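Peptidoglycan synthetase penicillin-binding protein 3 (Bifidobacterium adolescentis, PDB 4YE5) probably binds penicillin and acts as a transpeptidase that cross-links peptidoglycan. Local coordinates at residues Q460-E470 against P557-N565; Y481-A490 against I502-D513. All blocks are in the same frame, centred on the assembly; numbering follows the deposited sequence.

Contact 1 (Q460-E470 against P557-N565); sequences QMLNAMESSAE and PRTDAIPVN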
ATOM      1  N   GLN A 460      22.631  21.812  -4.400  1.00 24.02           N
ATOM      2  CA  GLN A 460      23.322  22.355  -3.227  1.00 24.62           C
ATOM      3  C   GLN A 460      22.826  21.699  -1.944  1.00 20.20           C
ATOM      4  O   GLN A 460      23.607  21.453  -1.023  1.00 19.22           O
ATOM      5  CB  GLN A 460      23.154  23.875  -3.165  1.00 21.56           C
ATOM      6  CG  GLN A 460      23.876  24.576  -4.310  1.00 29.96           C
ATOM      7  CD  GLN A 460      23.547  26.061  -4.433  1.00 33.89           C
ATOM      8  OE1 GLN A 460      22.713  26.600  -3.707  1.00 32.65           O
ATOM      9  NE2 GLN A 460      24.206  26.725  -5.369  1.00 35.86           N
HETATM   10  N   MSE A 461      21.529  21.409  -1.887  1.00 22.33           N
HETATM   11  CA  MSE A 461      20.951  20.738  -0.722  1.00 19.45           C
HETATM   12  C   MSE A 461      21.405  19.267  -0.641  1.00 18.27           C
HETATM   13  O   MSE A 461      21.635  18.733   0.429  1.00 17.35           O
HETATM   14  CB  MSE A 461      19.421  20.814  -0.763  1.00 20.28           C
HETATM   15  CG  MSE A 461      18.845  22.202  -0.510  1.00 17.59           C
HETATM   16 SE   MSE A 461      19.457  22.915   1.179  0.60 22.23          SE
HETATM   17  CE  MSE A 461      18.778  21.551   2.370  1.00 17.45           C
ATOM     18  N   LEU A 462      21.530  18.615  -1.787  1.00 18.42           N
ATOM     19  CA  LEU A 462      22.031  17.244  -1.826  1.00 16.21           C
ATOM     20  C   LEU A 462      23.470  17.208  -1.295  1.00 17.96           C
ATOM     21  O   LEU A 462      23.853  16.319  -0.522  1.00 19.68           O
ATOM     22  CB  LEU A 462      22.000  16.742  -3.278  1.00 22.62           C
ATOM     23  CG  LEU A 462      22.256  15.268  -3.562  1.00 28.77           C
ATOM     24  CD1 LEU A 462      21.203  14.404  -2.899  1.00 23.62           C
ATOM     25  CD2 LEU A 462      22.241  15.029  -5.069  1.00 35.15           C
ATOM     26  N   ASN A 463      24.260  18.184  -1.732  1.00 21.50           N
ATOM     27  CA  ASN A 463      25.627  18.372  -1.263  1.00 18.73           C
ATOM     28  C   ASN A 463      25.667  18.581   0.273  1.00 18.21           C
ATOM     29  O   ASN A 463      26.467  17.968   0.974  1.00 18.23           O
ATOM     30  CB  ASN A 463      26.241  19.559  -2.014  1.00 23.02           C
ATOM     31  CG  ASN A 463      27.734  19.734  -1.750  1.00 27.52           C
ATOM     32  OD1 ASN A 463      28.185  19.738  -0.605  1.00 27.44           O
ATOM     33  ND2 ASN A 463      28.504  19.900  -2.821  1.00 25.93           N
ATOM     34  N   ALA A 464      24.790  19.430   0.795  1.00 23.94           N
ATOM     35  CA  ALA A 464      24.730  19.657   2.249  1.00 23.13           C
ATOM     36  C   ALA A 464      24.243  18.406   2.990  1.00 20.95           C
ATOM     37  O   ALA A 464      24.701  18.119   4.107  1.00 20.21           O
ATOM     38  CB  ALA A 464      23.840  20.864   2.575  1.00 18.29           C
HETATM   39  N   MSE A 465      23.322  17.659   2.376  1.00 15.83           N
HETATM   40  CA  MSE A 465      22.862  16.391   2.953  1.00 20.00           C
HETATM   41  C   MSE A 465      23.947  15.312   2.950  1.00 17.03           C
HETATM   42  O   MSE A 465      24.000  14.461   3.841  1.00 16.14           O
HETATM   43  CB  MSE A 465      21.586  15.861   2.271  1.00 18.29           C
HETATM   44  CG  MSE A 465      20.352  16.721   2.515  1.00 14.66           C
HETATM   45 SE   MSE A 465      18.782  15.922   1.705  0.55 14.33          SE
HETATM   46  CE  MSE A 465      18.672  14.308   2.840  1.00 12.28           C
ATOM     47  N   GLU A 466      24.814  15.346   1.949  1.00 16.83           N
ATOM     48  CA  GLU A 466      25.934  14.434   1.940  1.00 18.01           C
ATOM     49  C   GLU A 466      26.906  14.783   3.082  1.00 20.21           C
ATOM     50  O   GLU A 466      27.438  13.886   3.750  1.00 17.35           O
ATOM     51  CB  GLU A 466      26.637  14.409   0.566  1.00 18.48           C
ATOM     52  CG  GLU A 466      27.928  13.603   0.594  1.00 25.59           C
ATOM     53  CD  GLU A 466      28.371  13.087  -0.774  1.00 30.39           C
ATOM     54  OE1 GLU A 466      27.822  13.532  -1.805  1.00 29.05           O
ATOM     55  OE2 GLU A 466      29.277  12.227  -0.803  1.00 29.95           O
ATOM     56  N   SER A 467      27.122  16.078   3.325  1.00 17.32           N
ATOM     57  CA  SER A 467      27.909  16.480   4.497  1.00 29.49           C
ATOM     58  C   SER A 467      27.190  16.043   5.781  1.00 25.90           C
ATOM     59  O   SER A 467      27.827  15.591   6.735  1.00 21.66           O
ATOM     60  CB  SER A 467      28.175  17.995   4.513  1.00 18.91           C
ATOM     61  OG  SER A 467      28.992  18.363   3.414  1.00 19.90           O
ATOM     62  N   SER A 468      25.864  16.147   5.798  1.00 19.90           N
ATOM     63  CA  SER A 468      25.092  15.694   6.966  1.00 15.61           C
ATOM     64  C   SER A 468      25.271  14.177   7.209  1.00 17.03           C
ATOM     65  O   SER A 468      25.398  13.755   8.346  1.00 18.11           O
ATOM     66  CB  SER A 468      23.589  16.043   6.824  1.00 14.89           C
ATOM     67  OG  SER A 468      23.399  17.462   6.678  1.00 20.21           O
ATOM     68  N   ALA A 469      25.287  13.370   6.143  1.00 16.91           N
ATOM     69  CA  ALA A 469      25.521  11.915   6.274  1.00 19.90           C
ATOM     70  C   ALA A 469      26.933  11.612   6.805  1.00 16.57           C
ATOM     71  O   ALA A 469      27.123  10.758   7.672  1.00 20.07           O
ATOM     72  CB  ALA A 469      25.327  11.205   4.924  1.00 14.27           C
ATOM     73  N   GLU A 470      27.921  12.307   6.272  1.00 16.36           N
ATOM     74  CA  GLU A 470      29.300  12.095   6.708  1.00 21.45           C
ATOM     75  C   GLU A 470      29.487  12.414   8.190  1.00 25.46           C
ATOM     76  O   GLU A 470      30.366  11.863   8.841  1.00 20.15           O
ATOM     77  CB  GLU A 470      30.265  12.931   5.869  1.00 25.98           C
ATOM     78  CG  GLU A 470      30.383  12.444   4.441  1.00 27.11           C
ATOM     79  CD  GLU A 470      31.420  13.225   3.662  1.00 38.05           C
ATOM     80  OE1 GLU A 470      32.000  14.164   4.249  1.00 41.32           O
ATOM     81  OE2 GLU A 470      31.645  12.911   2.470  1.00 29.90           O
ATOM     82  N   PRO A 557      34.733   9.294  -6.197  1.00 37.97           N
ATOM     83  CA  PRO A 557      35.173  10.134  -5.078  1.00 31.89           C
ATOM     84  C   PRO A 557      34.439  11.477  -5.032  1.00 32.24           C
ATOM     85  O   PRO A 557      34.153  12.076  -6.073  1.00 27.80           O
ATOM     86  CB  PRO A 557      36.664  10.357  -5.378  1.00 38.81           C
ATOM     87  CG  PRO A 557      37.078   9.139  -6.157  1.00 34.95           C
ATOM     88  CD  PRO A 557      35.869   8.805  -7.004  1.00 38.63           C
ATOM     89  N   ARG A 558      34.112  11.928  -3.827  1.00 30.18           N
ATOM     90  CA  ARG A 558      33.529  13.251  -3.624  1.00 28.33           C
ATOM     91  C   ARG A 558      34.582  14.359  -3.819  1.00 35.29           C
ATOM     92  O   ARG A 558      35.604  14.368  -3.141  1.00 35.77           O
ATOM     93  CB  ARG A 558      32.922  13.335  -2.215  1.00 25.66           C
ATOM     94  CG  ARG A 558      32.073  14.581  -1.986  1.00 28.11           C
ATOM     95  CD  ARG A 558      31.530  14.664  -0.546  1.00 31.95           C
ATOM     96  NE  ARG A 558      30.576  15.764  -0.445  1.00 21.61           N
ATOM     97  CZ  ARG A 558      30.209  16.356   0.683  1.00 28.27           C
ATOM     98  NH1 ARG A 558      30.704  15.955   1.848  1.00 21.86           N
ATOM     99  NH2 ARG A 558      29.340  17.360   0.638  1.00 29.91           N
ATOM    100  N   THR A 559      34.333  15.297  -4.734  1.00 37.51           N
ATOM    101  CA  THR A 559      35.314  16.350  -4.996  1.00 41.87           C
ATOM    102  C   THR A 559      34.781  17.765  -4.842  1.00 38.80           C
ATOM    103  O   THR A 559      35.517  18.719  -5.044  1.00 42.51           O
ATOM    104  CB  THR A 559      35.906  16.254  -6.424  1.00 45.07           C
ATOM    105  OG1 THR A 559      34.855  16.392  -7.391  1.00 44.64           O
ATOM    106  CG2 THR A 559      36.650  14.927  -6.632  1.00 41.83           C
ATOM    107  N   ASP A 560      33.507  17.920  -4.518  1.00 33.55           N
ATOM    108  CA  ASP A 560      32.925  19.262  -4.535  1.00 38.24           C
ATOM    109  C   ASP A 560      32.203  19.657  -3.239  1.00 34.21           C
ATOM    110  O   ASP A 560      31.234  20.415  -3.282  1.00 26.52           O
ATOM    111  CB  ASP A 560      31.975  19.405  -5.732  1.00 42.09           C
ATOM    112  CG  ASP A 560      30.784  18.441  -5.667  1.00 47.64           C
ATOM    113  OD1 ASP A 560      30.770  17.527  -4.804  1.00 40.13           O
ATOM    114  OD2 ASP A 560      29.864  18.595  -6.504  1.00 48.99           O
ATOM    115  N   ALA A 561      32.675  19.159  -2.099  1.00 31.56           N
ATOM    116  CA  ALA A 561      31.963  19.387  -0.841  1.00 34.65           C
ATOM    117  C   ALA A 561      31.815  20.876  -0.554  1.00 35.16           C
ATOM    118  O   ALA A 561      32.772  21.619  -0.655  1.00 30.79           O
ATOM    119  CB  ALA A 561      32.684  18.694   0.325  1.00 32.00           C
ATOM    120  N   ILE A 562      30.614  21.315  -0.209  1.00 28.29           N
ATOM    121  CA  ILE A 562      30.433  22.697   0.200  1.00 29.51           C
ATOM    122  C   ILE A 562      30.834  22.767   1.671  1.00 33.17           C
ATOM    123  O   ILE A 562      30.417  21.929   2.456  1.00 26.05           O
ATOM    124  CB  ILE A 562      28.977  23.161  -0.028  1.00 28.07           C
ATOM    125  CG1 ILE A 562      28.674  23.198  -1.535  1.00 35.49           C
ATOM    126  CG2 ILE A 562      28.731  24.542   0.589  1.00 24.35           C
ATOM    127  CD1 ILE A 562      27.196  23.222  -1.869  1.00 32.21           C
ATOM    128  N   PRO A 563      31.690  23.738   2.034  1.00 33.66           N
ATOM    129  CA  PRO A 563      32.182  23.829   3.418  1.00 30.08           C
ATOM    130  C   PRO A 563      31.071  23.957   4.453  1.00 31.34           C
ATOM    131  O   PRO A 563      30.074  24.664   4.236  1.00 24.98           O
ATOM    132  CB  PRO A 563      33.075  25.093   3.406  1.00 36.30           C
ATOM    133  CG  PRO A 563      32.768  25.792   2.096  1.00 40.53           C
ATOM    134  CD  PRO A 563      32.342  24.715   1.145  1.00 37.99           C
ATOM    135  N   VAL A 564      31.246  23.267   5.573  1.00 24.86           N
ATOM    136  CA  VAL A 564      30.256  23.281   6.654  1.00 24.68           C
ATOM    137  C   VAL A 564      30.668  24.233   7.782  1.00 26.66           C
ATOM    138  O   VAL A 564      29.885  24.541   8.689  1.00 26.76           O
ATOM    139  CB  VAL A 564      30.053  21.863   7.226  1.00 30.26           C
ATOM    140  CG1 VAL A 564      29.140  21.050   6.317  1.00 25.62           C
ATOM    141  CG2 VAL A 564      31.426  21.158   7.413  1.00 26.81           C
ATOM    142  N   ASN A 565      31.908  24.688   7.740  1.00 28.52           N
ATOM    143  CA  ASN A 565      32.350  25.702   8.696  1.00 33.03           C
ATOM    144  C   ASN A 565      33.246  26.736   8.042  1.00 34.09           C
ATOM    145  O   ASN A 565      33.534  26.646   6.849  1.00 33.97           O
ATOM    146  CB  ASN A 565      33.042  25.060   9.902  1.00 38.98           C
ATOM    147  CG  ASN A 565      34.049  24.002   9.501  1.00 47.03           C
ATOM    148  OD1 ASN A 565      34.886  24.231   8.629  1.00 49.12           O
ATOM    149  ND2 ASN A 565      33.964  22.828  10.128  1.00 42.10           N
TER
HETATM  150  O   HOH W   1      28.177  20.378   2.219  1.00 23.91           O
HETATM  151  O   HOH W   2      27.135  19.715  -5.591  1.00 38.63           O
HETATM  152  O   HOH W   3      31.769  19.962   3.796  1.00 48.92           O
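Arg558 lays its guanidinium flat against Glu466 on the side of helix 455-470, the two planes only 6° apart and Glu466 CG 3.5 Å above the plane. Ala561 CB covers the opposite face, so the group is sandwiched. The extended Arg558 chain, with CG anti to the backbone N (chi1 -170°), crosses the helix surface to Ser467, where Arg558 NH2 gives a straight, in-plane bond to Ser467 OG (3.0 Å). At the same rim Arg558 NH1 makes a weak salt-bridge bond to Glu470 OE2 (3.2 Å), the carboxylate standing nearly upright to the plane. Glu466 adds charge attraction without receiving an N-H from Arg558; its firmer partner is Arg482. The C-terminal tail is thus strapped along the last helix before the strand 484-492 hairpin of the transpeptidase domain. Asn463 OD1 accepts from Ile562 N (2.9 Å) and, weakly, from Arg558 NH2, while Asn463 ND2 donates to Asp560 O (2.8 Å). Ile562 CD1 rests on Asn463 CG at 3.5 Å. Two waters lie between Ser467 OG and Ile562 O, one also bonded to Asn463 OD1. The solvent side is that of exposed Asp560, where a further water joins Asp560 OD2 to Asn463 ND2.

Contact 2 (Y481-A490 against I502-D513); sequences YRMAAKSGTA and IISDYSTIIPAD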
ATOM      1  N   TYR A 481      29.688   3.349  -1.218  1.00 24.29           N
ATOM      2  CA  TYR A 481      28.649   4.258  -1.708  1.00 22.14           C
ATOM      3  C   TYR A 481      28.528   5.540  -0.907  1.00 27.52           C
ATOM      4  O   TYR A 481      28.525   5.520   0.327  1.00 29.17           O
ATOM      5  CB  TYR A 481      27.291   3.538  -1.752  1.00 21.75           C
ATOM      6  CG  TYR A 481      27.315   2.311  -2.659  1.00 26.65           C
ATOM      7  CD1 TYR A 481      27.717   1.069  -2.175  1.00 26.84           C
ATOM      8  CD2 TYR A 481      26.956   2.406  -3.994  1.00 21.06           C
ATOM      9  CE1 TYR A 481      27.758  -0.047  -2.999  1.00 25.98           C
ATOM     10  CE2 TYR A 481      26.993   1.285  -4.826  1.00 23.87           C
ATOM     11  CZ  TYR A 481      27.396   0.069  -4.324  1.00 27.10           C
ATOM     12  OH  TYR A 481      27.425  -1.045  -5.149  1.00 28.56           O
ATOM     13  N   ARG A 482      28.398   6.652  -1.616  1.00 23.60           N
ATOM     14  CA  ARG A 482      28.139   7.940  -0.970  1.00 23.12           C
ATOM     15  C   ARG A 482      26.658   8.065  -0.641  1.00 23.18           C
ATOM     16  O   ARG A 482      25.828   7.644  -1.439  1.00 21.02           O
ATOM     17  CB  ARG A 482      28.587   9.071  -1.897  1.00 23.92           C
ATOM     18  CG  ARG A 482      30.105   9.104  -2.080  1.00 26.06           C
ATOM     19  CD  ARG A 482      30.545   9.956  -3.264  1.00 21.49           C
ATOM     20  NE  ARG A 482      29.974  11.299  -3.259  1.00 23.16           N
ATOM     21  CZ  ARG A 482      30.088  12.147  -4.280  1.00 29.32           C
ATOM     22  NH1 ARG A 482      30.766  11.795  -5.371  1.00 26.74           N
ATOM     23  NH2 ARG A 482      29.539  13.349  -4.211  1.00 29.39           N
HETATM   24  N   MSE A 483      26.334   8.631   0.529  1.00 17.40           N
HETATM   25  CA  MSE A 483      24.943   8.846   0.942  1.00 18.47           C
HETATM   26  C   MSE A 483      24.688  10.313   1.222  1.00 20.67           C
HETATM   27  O   MSE A 483      25.573  11.025   1.689  1.00 19.45           O
HETATM   28  CB  MSE A 483      24.615   8.070   2.238  1.00 18.85           C
HETATM   29  CG  MSE A 483      24.452   6.549   2.048  1.00 25.70           C
HETATM   30 SE   MSE A 483      24.012   5.617   3.719  0.54 24.45          SE
HETATM   31  CE  MSE A 483      25.738   5.652   4.505  1.00 20.13           C
ATOM     32  N   ALA A 484      23.464  10.753   0.958  1.00 17.32           N
ATOM     33  CA  ALA A 484      23.028  12.080   1.363  1.00 18.94           C
ATOM     34  C   ALA A 484      21.859  11.812   2.291  1.00 20.40           C
ATOM     35  O   ALA A 484      20.886  11.166   1.889  1.00 21.17           O
ATOM     36  CB  ALA A 484      22.570  12.892   0.176  1.00 14.04           C
ATOM     37  N   ALA A 485      21.943  12.297   3.522  1.00 16.67           N
ATOM     38  CA  ALA A 485      20.926  11.910   4.496  1.00 20.23           C
ATOM     39  C   ALA A 485      20.716  12.954   5.562  1.00 19.51           C
ATOM     40  O   ALA A 485      21.573  13.799   5.775  1.00 15.74           O
ATOM     41  CB  ALA A 485      21.334  10.582   5.153  1.00 14.05           C
ATOM     42  N   LYS A 486      19.593  12.857   6.267  1.00 13.10           N
ATOM     43  CA  LYS A 486      19.370  13.660   7.461  1.00 15.47           C
ATOM     44  C   LYS A 486      18.753  12.807   8.550  1.00 14.42           C
ATOM     45  O   LYS A 486      17.947  11.928   8.258  1.00 12.77           O
ATOM     46  CB  LYS A 486      18.434  14.856   7.175  1.00 15.17           C
ATOM     47  CG  LYS A 486      19.161  16.183   6.925  1.00 20.78           C
ATOM     48  CD  LYS A 486      19.999  16.688   8.111  1.00 14.47           C
ATOM     49  CE  LYS A 486      19.107  17.260   9.197  1.00 19.34           C
ATOM     50  NZ  LYS A 486      19.784  17.384  10.520  1.00 23.05           N
ATOM     51  N   SER A 487      19.102  13.098   9.803  1.00 15.14           N
ATOM     52  CA  SER A 487      18.481  12.458  10.961  1.00 14.08           C
ATOM     53  C   SER A 487      17.587  13.420  11.731  1.00 19.22           C
ATOM     54  O   SER A 487      17.732  14.643  11.615  1.00 15.41           O
ATOM     55  CB  SER A 487      19.560  11.994  11.933  1.00 15.98           C
ATOM     56  OG  SER A 487      20.281  13.119  12.409  1.00 18.79           O
ATOM     57  N   GLY A 488      16.691  12.866  12.553  1.00 16.24           N
ATOM     58  CA  GLY A 488      15.879  13.669  13.451  1.00 13.15           C
ATOM     59  C   GLY A 488      15.343  12.845  14.619  1.00 15.53           C
ATOM     60  O   GLY A 488      15.486  11.626  14.635  1.00 13.91           O
ATOM     61  N   THR A 489      14.748  13.519  15.597  1.00 16.01           N
ATOM     62  CA  THR A 489      13.970  12.879  16.650  1.00 18.20           C
ATOM     63  C   THR A 489      12.807  13.798  16.917  1.00 22.41           C
ATOM     64  O   THR A 489      12.854  14.987  16.572  1.00 21.00           O
ATOM     65  CB  THR A 489      14.751  12.713  17.984  1.00 23.56           C
ATOM     66  OG1 THR A 489      15.105  13.998  18.489  1.00 24.10           O
ATOM     67  CG2 THR A 489      16.025  11.883  17.787  1.00 22.86           C
ATOM     68  N   ALA A 490      11.773  13.255  17.552  1.00 16.61           N
ATOM     69  CA  ALA A 490      10.611  14.030  17.929  1.00 21.57           C
ATOM     70  C   ALA A 490       9.881  13.304  19.040  1.00 21.90           C
ATOM     71  O   ALA A 490       9.868  12.068  19.074  1.00 19.39           O
ATOM     72  CB  ALA A 490       9.688  14.211  16.723  1.00 22.97           C
ATOM     73  N   ILE A 502       9.962   9.027  22.199  1.00 16.85           N
ATOM     74  CA  ILE A 502      10.435   9.719  21.011  1.00 18.86           C
ATOM     75  C   ILE A 502      10.478   8.761  19.826  1.00 24.07           C
ATOM     76  O   ILE A 502      10.441   7.545  20.003  1.00 20.46           O
ATOM     77  CB  ILE A 502      11.866  10.284  21.222  1.00 28.92           C
ATOM     78  CG1 ILE A 502      12.862   9.138  21.375  1.00 30.93           C
ATOM     79  CG2 ILE A 502      11.928  11.209  22.473  1.00 25.22           C
ATOM     80  CD1 ILE A 502      14.168   9.357  20.618  1.00 35.35           C
ATOM     81  N   ILE A 503      10.522   9.313  18.615  1.00 16.51           N
ATOM     82  CA  ILE A 503      10.888   8.535  17.454  1.00 15.19           C
ATOM     83  C   ILE A 503      12.279   8.979  17.041  1.00 19.16           C
ATOM     84  O   ILE A 503      12.667  10.128  17.296  1.00 18.31           O
ATOM     85  CB  ILE A 503       9.934   8.756  16.273  1.00 15.10           C
ATOM     86  CG1 ILE A 503       9.710  10.249  16.072  1.00 22.87           C
ATOM     87  CG2 ILE A 503       8.592   8.054  16.549  1.00 16.80           C
ATOM     88  CD1 ILE A 503       9.465  10.639  14.675  1.00 19.19           C
ATOM     89  N   SER A 504      13.016   8.051  16.441  1.00 18.04           N
ATOM     90  CA  SER A 504      14.246   8.317  15.704  1.00 17.02           C
ATOM     91  C   SER A 504      13.906   8.164  14.224  1.00 19.66           C
ATOM     92  O   SER A 504      13.423   7.108  13.813  1.00 13.79           O
ATOM     93  CB  SER A 504      15.290   7.259  16.086  1.00 15.17           C
ATOM     94  OG  SER A 504      16.438   7.271  15.247  1.00 16.72           O
ATOM     95  N   ASP A 505      14.137   9.203  13.422  1.00 16.88           N
ATOM     96  CA  ASP A 505      13.890   9.096  11.984  1.00 14.60           C
ATOM     97  C   ASP A 505      15.147   9.392  11.199  1.00 16.15           C
ATOM     98  O   ASP A 505      16.066  10.058  11.689  1.00 11.56           O
ATOM     99  CB  ASP A 505      12.664   9.908  11.487  1.00 11.16           C
ATOM    100  CG  ASP A 505      12.771  11.418  11.727  1.00 18.95           C
ATOM    101  OD1 ASP A 505      13.745  11.877  12.339  1.00 17.82           O
ATOM    102  OD2 ASP A 505      11.843  12.169  11.308  1.00 15.42           O
ATOM    103  N   TYR A 506      15.195   8.881   9.979  1.00 12.88           N
ATOM    104  CA  TYR A 506      16.408   8.983   9.192  1.00 14.23           C
ATOM    105  C   TYR A 506      16.004   8.717   7.767  1.00 15.72           C
ATOM    106  O   TYR A 506      15.288   7.764   7.504  1.00 14.78           O
ATOM    107  CB  TYR A 506      17.433   7.929   9.664  1.00 10.31           C
ATOM    108  CG  TYR A 506      18.893   8.257   9.331  1.00 12.59           C
ATOM    109  CD1 TYR A 506      19.434   7.969   8.068  1.00 14.43           C
ATOM    110  CD2 TYR A 506      19.737   8.821  10.291  1.00 13.86           C
ATOM    111  CE1 TYR A 506      20.806   8.263   7.773  1.00 15.16           C
ATOM    112  CE2 TYR A 506      21.093   9.115  10.000  1.00 16.97           C
ATOM    113  CZ  TYR A 506      21.615   8.829   8.746  1.00 21.18           C
ATOM    114  OH  TYR A 506      22.961   9.126   8.470  1.00 23.19           O
ATOM    115  N   SER A 507      16.440   9.572   6.852  1.00 12.18           N
ATOM    116  CA  SER A 507      16.091   9.407   5.464  1.00 13.43           C
ATOM    117  C   SER A 507      17.351   9.599   4.628  1.00 17.21           C
ATOM    118  O   SER A 507      18.069  10.593   4.772  1.00 17.04           O
ATOM    119  CB  SER A 507      14.983  10.383   5.071  1.00 17.29           C
ATOM    120  OG  SER A 507      14.545  10.127   3.747  1.00 21.24           O
ATOM    121  N   THR A 508      17.601   8.629   3.756  1.00 16.40           N
ATOM    122  CA  THR A 508      18.831   8.559   3.003  1.00 13.34           C
ATOM    123  C   THR A 508      18.574   8.508   1.495  1.00 12.56           C
ATOM    124  O   THR A 508      17.692   7.775   1.026  1.00 15.11           O
ATOM    125  CB  THR A 508      19.596   7.266   3.355  1.00 24.31           C
ATOM    126  OG1 THR A 508      19.858   7.243   4.766  1.00 28.48           O
ATOM    127  CG2 THR A 508      20.927   7.242   2.597  1.00 23.13           C
ATOM    128  N   ILE A 509      19.361   9.273   0.751  1.00 13.87           N
ATOM    129  CA  ILE A 509      19.361   9.222  -0.711  1.00 15.92           C
ATOM    130  C   ILE A 509      20.622   8.476  -1.097  1.00 20.77           C
ATOM    131  O   ILE A 509      21.703   8.820  -0.632  1.00 17.85           O
ATOM    132  CB  ILE A 509      19.448  10.642  -1.314  1.00 12.64           C
ATOM    133  CG1 ILE A 509      18.199  11.448  -0.939  1.00 16.19           C
ATOM    134  CG2 ILE A 509      19.640  10.559  -2.818  1.00 14.64           C
ATOM    135  CD1 ILE A 509      18.366  12.991  -1.088  1.00 12.79           C
ATOM    136  N   ILE A 510      20.500   7.449  -1.930  1.00 13.32           N
ATOM    137  CA  ILE A 510      21.662   6.627  -2.233  1.00 16.19           C
ATOM    138  C   ILE A 510      21.623   6.097  -3.688  1.00 16.01           C
ATOM    139  O   ILE A 510      20.551   5.790  -4.205  1.00 20.35           O
ATOM    140  CB  ILE A 510      21.759   5.466  -1.197  1.00 18.98           C
ATOM    141  CG1 ILE A 510      23.100   4.730  -1.317  1.00 20.81           C
ATOM    142  CG2 ILE A 510      20.584   4.477  -1.353  1.00 18.84           C
ATOM    143  CD1 ILE A 510      23.255   3.592  -0.322  1.00 16.00           C
ATOM    144  N   PRO A 511      22.777   6.087  -4.390  1.00 18.77           N
ATOM    145  CA  PRO A 511      24.022   6.776  -4.005  1.00 19.55           C
ATOM    146  C   PRO A 511      23.906   8.275  -4.253  1.00 26.99           C
ATOM    147  O   PRO A 511      23.213   8.674  -5.197  1.00 22.45           O
ATOM    148  CB  PRO A 511      25.087   6.160  -4.915  1.00 17.18           C
ATOM    149  CG  PRO A 511      24.326   5.523  -6.089  1.00 21.36           C
ATOM    150  CD  PRO A 511      22.910   5.280  -5.622  1.00 18.35           C
ATOM    151  N   ALA A 512      24.569   9.087  -3.428  1.00 21.43           N
ATOM    152  CA  ALA A 512      24.459  10.544  -3.547  1.00 23.93           C
ATOM    153  C   ALA A 512      24.868  11.081  -4.925  1.00 28.09           C
ATOM    154  O   ALA A 512      24.339  12.095  -5.384  1.00 23.88           O
ATOM    155  CB  ALA A 512      25.282  11.245  -2.448  1.00 22.14           C
ATOM    156  N   ASP A 513      25.805  10.411  -5.583  1.00 23.05           N
ATOM    157  CA  ASP A 513      26.348  10.960  -6.828  1.00 26.60           C
ATOM    158  C   ASP A 513      25.563  10.541  -8.084  1.00 29.07           C
ATOM    159  O   ASP A 513      25.860  10.987  -9.179  1.00 30.32           O
ATOM    160  CB  ASP A 513      27.848  10.671  -6.960  1.00 28.35           C
ATOM    161  CG  ASP A 513      28.197   9.207  -6.742  1.00 29.96           C
ATOM    162  OD1 ASP A 513      27.590   8.539  -5.874  1.00 28.75           O
ATOM    163  OD2 ASP A 513      29.109   8.722  -7.438  1.00 37.52           O
TER
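Ala484 and Ile509 open a regular run of backbone bonds between antiparallel strands 484-490 and 502-510, whose axes approach to 4.6 Å. Hydrogen-bonded pairs follow at Lys486 with Ser507, Gly488 with Asp505 and Ala490 with Ile503. Past the strand ends, Ala512 N still reaches Arg482 O (2.8 Å), beyond the cis peptide before Pro511.

Apolar contacts divide between the faces. On one, Ala484 CB meets Ile509 CB (4.1 Å) and Ala512 CB, and Ala490 packs on Ile503. On the other, with CG anti to the backbone N (chi1 -157°), the Tyr506 ring swings over the partner strand, CE1 3.5 Å from Ala485 CB and CD2 3.6 Å from Ser487 CB. Met483 CG touches Thr508 CG2 at 3.6 Å.

Among the polar groups, Asp505 OD1 lies 2.9 Å from Gly488 O, two acceptors that cannot bond, where glycine leaves room. Asp513 CB lies over one face of the Arg482 guanidinium, 3.5 Å from Arg482 NH1, with carboxylate and guanidinium planes 20° apart, but no N-H points at the carboxylate; Arg482 pairs with Glu466. Lys486, hydrogen-bonded to Ser287, is consistent with the K(T/S)G lysine, and Ser287 with the SxxK serine, of penicillin-binding proteins.

Strand 484-492 edges the five-stranded sheet, with 501-510 between it and 517-524; helix 455-470 packs on Ala484 and Ile509, and helix 535-549 on Tyr506 and Ile510.

From the N terminus, the chain passes through the dimerisation region and much of the transpeptidase domain before reaching helix 455-470, the first half of contact 1. It then enters strand 484-492, turns, and returns along 501-510, so that contact 2 closes a short hairpin. Strand 517-524 and helix 535-549 follow, and the tail at 557-565 returns to the helix. Contact 1 therefore closes a long loop that contains all of contact 2, without crossing it. The two meet at the Glu466 OE2 to Arg482 NE salt bridge (2.7 Å), and where Met465 O probably accepts from Ala485 N, tying tail, helix and sheet edge together.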